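Local coordinates for uncharacterized CBS domain-containing proteins (Corynebacterium glutamicum, PDB 2P3H), which is of unknown function but is a putative membrane transport protein, represented here by its CorC_HlyC (transporter-associated) domain, a module that may bind flavin adenine dinucleotide, at residues I6-T9 with K13-I16; V85-V88 with P93-L96. One frame throughout, in Å; residues are numbered along the deposited sequence.

Interaction 1: residues I6-T9 with K13-I16; sequences ITET and KWLI. With EDO (1,2-ethanediol), chain K.
E8 and W14 form a non-hydrogen-bonded pair of an antiparallel hairpin, and the glutamate chain runs alongside the indole rather than across it. Its CG lies 3.5 Å from W14 NE1, oblique to the ring, and the carboxylate and ring planes are only 6° apart. With CG anti to the backbone N (chi1 -162°) and the chain extended beyond it, the acid follows the indole, and OE2 accepts a hydrogen bond from the backbone N of D12 in the turn. On the same face, I6 sends its two branches to different partners: CG2 approaches W14 CD1 at 3.7 Å, while CG1 rests 3.6 Å from I16 CG2. T7 and L15 hold the backbones together by reciprocal bonds, T7 N to L15 O and L15 N to T7 O, each 3.0 Å. Nearer the turn, T9 N donates to K13 O at 2.9 Å, tilted 35° from the carbonyl plane. T9 CG2 slants across L15, 3.9 Å from L15 CB. Strand 6-10 is the outermost of the sheet in this chain; strand 13-17 pairs on its other edge with strand 92-100, W14 bonding through its backbone to L98 and I16 to L96, while helix 22-29 covers the face bearing I6, W14 and I16.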
ATOM      1  N   ILE A   6       5.764  -1.956 -11.162  1.00 35.47           N
ATOM      2  CA  ILE A   6       5.456  -0.632 -10.546  1.00 34.17           C
ATOM      3  C   ILE A   6       5.787   0.505 -11.527  1.00 33.04           C
ATOM      4  O   ILE A   6       6.850   0.495 -12.141  1.00 31.52           O
ATOM      5  CB  ILE A   6       6.267  -0.392  -9.240  1.00 34.70           C
ATOM      6  CG1 ILE A   6       5.895  -1.412  -8.147  1.00 34.09           C
ATOM      7  CG2 ILE A   6       6.045   1.047  -8.689  1.00 34.00           C
ATOM      8  CD1 ILE A   6       6.749  -1.306  -6.883  1.00 33.94           C
ATOM      9  N   THR A   7       4.852   1.442 -11.679  1.00 32.33           N
ATOM     10  CA  THR A   7       5.090   2.659 -12.452  1.00 33.05           C
ATOM     11  C   THR A   7       4.761   3.848 -11.559  1.00 33.29           C
ATOM     12  O   THR A   7       3.625   3.927 -11.064  1.00 31.67           O
ATOM     13  CB  THR A   7       4.147   2.739 -13.692  1.00 33.95           C
ATOM     14  OG1 THR A   7       4.277   1.573 -14.503  1.00 31.54           O
ATOM     15  CG2 THR A   7       4.419   3.985 -14.521  1.00 33.15           C
ATOM     16  N   GLU A   8       5.718   4.766 -11.357  1.00 33.82           N
ATOM     17  CA  GLU A   8       5.374   6.038 -10.674  1.00 34.59           C
ATOM     18  C   GLU A   8       4.663   6.882 -11.717  1.00 33.20           C
ATOM     19  O   GLU A   8       5.243   7.208 -12.740  1.00 33.66           O
ATOM     20  CB  GLU A   8       6.585   6.805 -10.098  1.00 34.60           C
ATOM     21  CG  GLU A   8       6.142   7.867  -9.019  1.00 36.10           C
ATOM     22  CD  GLU A   8       7.281   8.650  -8.339  1.00 38.79           C
ATOM     23  OE1 GLU A   8       8.440   8.533  -8.803  1.00 42.77           O
ATOM     24  OE2 GLU A   8       7.001   9.372  -7.325  1.00 42.66           O
ATOM     25  N   THR A   9       3.397   7.208 -11.467  1.00 32.19           N
ATOM     26  CA  THR A   9       2.586   7.877 -12.485  1.00 30.95           C
ATOM     27  C   THR A   9       2.550   9.399 -12.325  1.00 30.93           C
ATOM     28  O   THR A   9       2.379  10.108 -13.319  1.00 30.51           O
ATOM     29  CB  THR A   9       1.169   7.288 -12.540  1.00 30.99           C
ATOM     30  OG1 THR A   9       0.578   7.367 -11.242  1.00 32.42           O
ATOM     31  CG2 THR A   9       1.236   5.775 -12.931  1.00 32.07           C
ATOM     32  N   LYS A  13       2.503   9.006  -6.462  1.00 30.42           N
ATOM     33  CA  LYS A  13       1.424   8.124  -6.934  1.00 30.43           C
ATOM     34  C   LYS A  13       1.975   7.051  -7.870  1.00 29.47           C
ATOM     35  O   LYS A  13       2.912   7.316  -8.637  1.00 28.95           O
ATOM     36  CB  LYS A  13       0.320   8.914  -7.652  1.00 30.82           C
ATOM     37  CG  LYS A  13      -0.491   9.847  -6.725  1.00 33.12           C
ATOM     38  CD  LYS A  13      -1.660  10.476  -7.495  1.00 32.97           C
ATOM     39  CE  LYS A  13      -2.351  11.538  -6.664  1.00 38.19           C
ATOM     40  NZ  LYS A  13      -3.510  12.130  -7.450  1.00 40.12           N
ATOM     41  N   TRP A  14       1.402   5.846  -7.785  1.00 29.77           N
ATOM     42  CA  TRP A  14       1.878   4.682  -8.537  1.00 30.09           C
ATOM     43  C   TRP A  14       0.699   3.841  -9.023  1.00 30.23           C
ATOM     44  O   TRP A  14      -0.380   3.816  -8.417  1.00 29.77           O
ATOM     45  CB  TRP A  14       2.783   3.776  -7.668  1.00 29.97           C
ATOM     46  CG  TRP A  14       3.959   4.485  -7.077  1.00 29.29           C
ATOM     47  CD1 TRP A  14       5.250   4.515  -7.564  1.00 29.07           C
ATOM     48  CD2 TRP A  14       3.959   5.263  -5.871  1.00 30.25           C
ATOM     49  NE1 TRP A  14       6.033   5.293  -6.723  1.00 29.76           N
ATOM     50  CE2 TRP A  14       5.256   5.746  -5.682  1.00 30.76           C
ATOM     51  CE3 TRP A  14       2.965   5.601  -4.930  1.00 31.35           C
ATOM     52  CZ2 TRP A  14       5.595   6.561  -4.592  1.00 29.20           C
ATOM     53  CZ3 TRP A  14       3.318   6.399  -3.844  1.00 29.74           C
ATOM     54  CH2 TRP A  14       4.618   6.859  -3.688  1.00 29.81           C
ATOM     55  N   LEU A  15       0.917   3.163 -10.145  1.00 30.14           N
ATOM     56  CA  LEU A  15       0.048   2.091 -10.599  1.00 30.57           C
ATOM     57  C   LEU A  15       0.897   0.853 -10.431  1.00 31.09           C
ATOM     58  O   LEU A  15       2.028   0.815 -10.944  1.00 31.29           O
ATOM     59  CB  LEU A  15      -0.275   2.273 -12.104  1.00 30.25           C
ATOM     60  CG  LEU A  15      -1.122   1.112 -12.696  1.00 31.12           C
ATOM     61  CD1 LEU A  15      -2.497   0.997 -12.050  1.00 35.10           C
ATOM     62  CD2 LEU A  15      -1.244   1.268 -14.233  1.00 31.50           C
ATOM     63  N   ILE A  16       0.386  -0.155  -9.721  1.00 31.21           N
ATOM     64  CA  ILE A  16       1.171  -1.377  -9.501  1.00 31.23           C
ATOM     65  C   ILE A  16       0.340  -2.625  -9.741  1.00 31.91           C
ATOM     66  O   ILE A  16      -0.895  -2.588  -9.684  1.00 31.78           O
ATOM     67  CB  ILE A  16       1.833  -1.427  -8.083  1.00 31.13           C
ATOM     68  CG1 ILE A  16       0.789  -1.752  -6.999  1.00 31.45           C
ATOM     69  CG2 ILE A  16       2.547  -0.082  -7.752  1.00 31.15           C
ATOM     70  CD1 ILE A  16       1.401  -1.946  -5.582  1.00 32.04           C
TER
HETATM   71  C1  EDO K 301       9.772   1.765  -9.830  1.00 51.98           C
HETATM   72  O1  EDO K 301       9.386   2.419 -11.041  1.00 53.35           O
HETATM   73  C2  EDO K 301      10.026   2.800  -8.747  1.00 51.69           C
HETATM   74  O2  EDO K 301       8.938   3.731  -8.747  1.00 48.90           O
HETATM   75  O   HOH W   1       2.456  -0.928 -13.725  1.00 35.96           O

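Interaction 2: residues V85-V88 with P93-L96; sequences VLEV and PVKL
E87 stands opposite two residues of the partner strand, V94 and K95, and its side chain lies against them differently. It crosses V94 at a slant, E87 OE1 coming 3.4 Å from V94 CG2. With K95 it runs side by side, and E87 CB lies 3.9 Å from K95 CB. The acid reaches them with CG trans to its own amide nitrogen (chi1 -156°). K95 CG lies near E87 OE1, and beyond it the chain bends at chi2 (-76°), with NZ ending in a salt bridge with D17; the E87 and K95 charges are not in contact, though their opposite signs may still attract weakly. This two-against-one arrangement is a classic beta bulge in the hairpin of strands 80-89 and 92-100. E87 O receives V94 N at 2.9 Å in a nearly straight bond (168° at the hydrogen), and K95 N more weakly at 3.5 Å. A second one-residue shift precedes it: K95 O accepts a firm bond from L86 N, 2.9 Å long, and a weak one from E87 N. On the opposite face, V85 and L96 lie alongside each other and point the same way, with CG2 of V85 3.9 Å from CD2 of L96. The other V85 branch, CG1, meets the P93 ring obliquely, 4.2 Å from P93 CB. Helix 41-49 closes over this apolar side, S42 and F46 touching P93, and I41 and L45 touching L96.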
ATOM      1  N   VAL A  85      -8.510  -0.246  -5.675  1.00 34.39           N
ATOM      2  CA  VAL A  85      -8.509  -1.441  -6.502  1.00 34.05           C
ATOM      3  C   VAL A  85      -9.056  -1.032  -7.866  1.00 34.98           C
ATOM      4  O   VAL A  85     -10.216  -0.608  -7.960  1.00 35.31           O
ATOM      5  CB  VAL A  85      -9.395  -2.532  -5.889  1.00 34.82           C
ATOM      6  CG1 VAL A  85      -9.416  -3.737  -6.820  1.00 33.93           C
ATOM      7  CG2 VAL A  85      -8.904  -2.894  -4.456  1.00 34.69           C
ATOM      8  N   LEU A  86      -8.228  -1.131  -8.907  1.00 34.49           N
ATOM      9  CA  LEU A  86      -8.615  -0.684 -10.261  1.00 35.13           C
ATOM     10  C   LEU A  86      -9.087  -1.804 -11.190  1.00 35.33           C
ATOM     11  O   LEU A  86      -9.877  -1.561 -12.100  1.00 35.81           O
ATOM     12  CB  LEU A  86      -7.459   0.071 -10.959  1.00 35.30           C
ATOM     13  CG  LEU A  86      -7.012   1.387 -10.316  1.00 34.91           C
ATOM     14  CD1 LEU A  86      -5.904   2.001 -11.193  1.00 34.98           C
ATOM     15  CD2 LEU A  86      -8.202   2.350 -10.164  1.00 36.92           C
ATOM     16  N   GLU A  87      -8.582  -3.013 -10.980  1.00 35.29           N
ATOM     17  CA  GLU A  87      -8.965  -4.156 -11.798  1.00 36.00           C
ATOM     18  C   GLU A  87      -8.918  -5.391 -10.924  1.00 35.39           C
ATOM     19  O   GLU A  87      -7.974  -5.557 -10.155  1.00 34.35           O
ATOM     20  CB  GLU A  87      -7.964  -4.289 -12.928  1.00 36.50           C
ATOM     21  CG  GLU A  87      -8.407  -5.004 -14.185  1.00 41.90           C
ATOM     22  CD  GLU A  87      -7.415  -4.719 -15.302  1.00 47.48           C
ATOM     23  OE1 GLU A  87      -6.368  -5.399 -15.364  1.00 50.31           O
ATOM     24  OE2 GLU A  87      -7.661  -3.781 -16.098  1.00 53.82           O
ATOM     25  N   VAL A  88      -9.922  -6.266 -11.052  1.00 35.08           N
ATOM     26  CA  VAL A  88      -9.954  -7.549 -10.336  1.00 34.94           C
ATOM     27  C   VAL A  88     -10.091  -8.665 -11.377  1.00 34.96           C
ATOM     28  O   VAL A  88     -10.806  -8.526 -12.377  1.00 34.34           O
ATOM     29  CB  VAL A  88     -11.114  -7.618  -9.274  1.00 34.88           C
ATOM     30  CG1 VAL A  88     -11.245  -9.022  -8.648  1.00 35.35           C
ATOM     31  CG2 VAL A  88     -10.908  -6.592  -8.191  1.00 34.62           C
ATOM     32  N   PRO A  93      -7.223  -8.598  -6.846  1.00 33.63           N
ATOM     33  CA  PRO A  93      -6.758  -7.400  -7.542  1.00 33.46           C
ATOM     34  C   PRO A  93      -5.576  -7.706  -8.463  1.00 32.92           C
ATOM     35  O   PRO A  93      -4.653  -8.412  -8.070  1.00 32.83           O
ATOM     36  CB  PRO A  93      -6.281  -6.499  -6.410  1.00 34.30           C
ATOM     37  CG  PRO A  93      -7.125  -6.888  -5.254  1.00 33.83           C
ATOM     38  CD  PRO A  93      -7.191  -8.419  -5.386  1.00 33.26           C
ATOM     39  N   VAL A  94      -5.626  -7.180  -9.674  1.00 32.49           N
ATOM     40  CA  VAL A  94      -4.508  -7.297 -10.607  1.00 32.93           C
ATOM     41  C   VAL A  94      -3.892  -5.929 -10.927  1.00 33.45           C
ATOM     42  O   VAL A  94      -2.753  -5.877 -11.400  1.00 32.79           O
ATOM     43  CB  VAL A  94      -4.868  -8.074 -11.888  1.00 33.93           C
ATOM     44  CG1 VAL A  94      -5.233  -9.517 -11.535  1.00 33.40           C
ATOM     45  CG2 VAL A  94      -5.984  -7.376 -12.671  1.00 34.53           C
ATOM     46  N   LYS A  95      -4.631  -4.847 -10.655  1.00 32.81           N
ATOM     47  CA  LYS A  95      -4.079  -3.484 -10.760  1.00 32.85           C
ATOM     48  C   LYS A  95      -4.533  -2.616  -9.621  1.00 33.15           C
ATOM     49  O   LYS A  95      -5.716  -2.593  -9.299  1.00 32.58           O
ATOM     50  CB  LYS A  95      -4.466  -2.829 -12.084  1.00 32.84           C
ATOM     51  CG  LYS A  95      -3.963  -3.558 -13.317  1.00 33.95           C
ATOM     52  CD  LYS A  95      -2.474  -3.337 -13.563  1.00 34.63           C
ATOM     53  CE  LYS A  95      -1.960  -4.390 -14.533  1.00 40.53           C
ATOM     54  NZ  LYS A  95      -0.594  -4.026 -14.976  1.00 42.80           N
ATOM     55  N   LEU A  96      -3.597  -1.868  -9.035  1.00 32.92           N
ATOM     56  CA  LEU A  96      -3.907  -1.037  -7.856  1.00 32.89           C
ATOM     57  C   LEU A  96      -3.346   0.355  -8.072  1.00 32.25           C
ATOM     58  O   LEU A  96      -2.241   0.508  -8.586  1.00 32.07           O
ATOM     59  CB  LEU A  96      -3.254  -1.639  -6.624  1.00 33.44           C
ATOM     60  CG  LEU A  96      -3.753  -3.035  -6.257  1.00 35.34           C
ATOM     61  CD1 LEU A  96      -2.875  -3.600  -5.190  1.00 37.09           C
ATOM     62  CD2 LEU A  96      -5.205  -2.939  -5.792  1.00 33.08           C
TER

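How the interactions relate
Both interactions are antiparallel hairpins of one sheet, meeting where strands 13-17 and 92-100 run side by side: I16 O probably accepts a hydrogen bond from L96 N, 2.9 Å away, and L15 CD1 packs on L86 CD1. In each, the buried residues (W14 and I16; V85, P93 and L96) share one face, which is not wholly buried, and different helices do the covering, 22-29 for interaction 1 and 41-49 for interaction 2. Interaction 1, at the sheet's edge, is regularly paired and sets an indole beside a glutamate; interaction 2, further into the strand order, has its register shifted by bulges and buries smaller aliphatic groups with a proline.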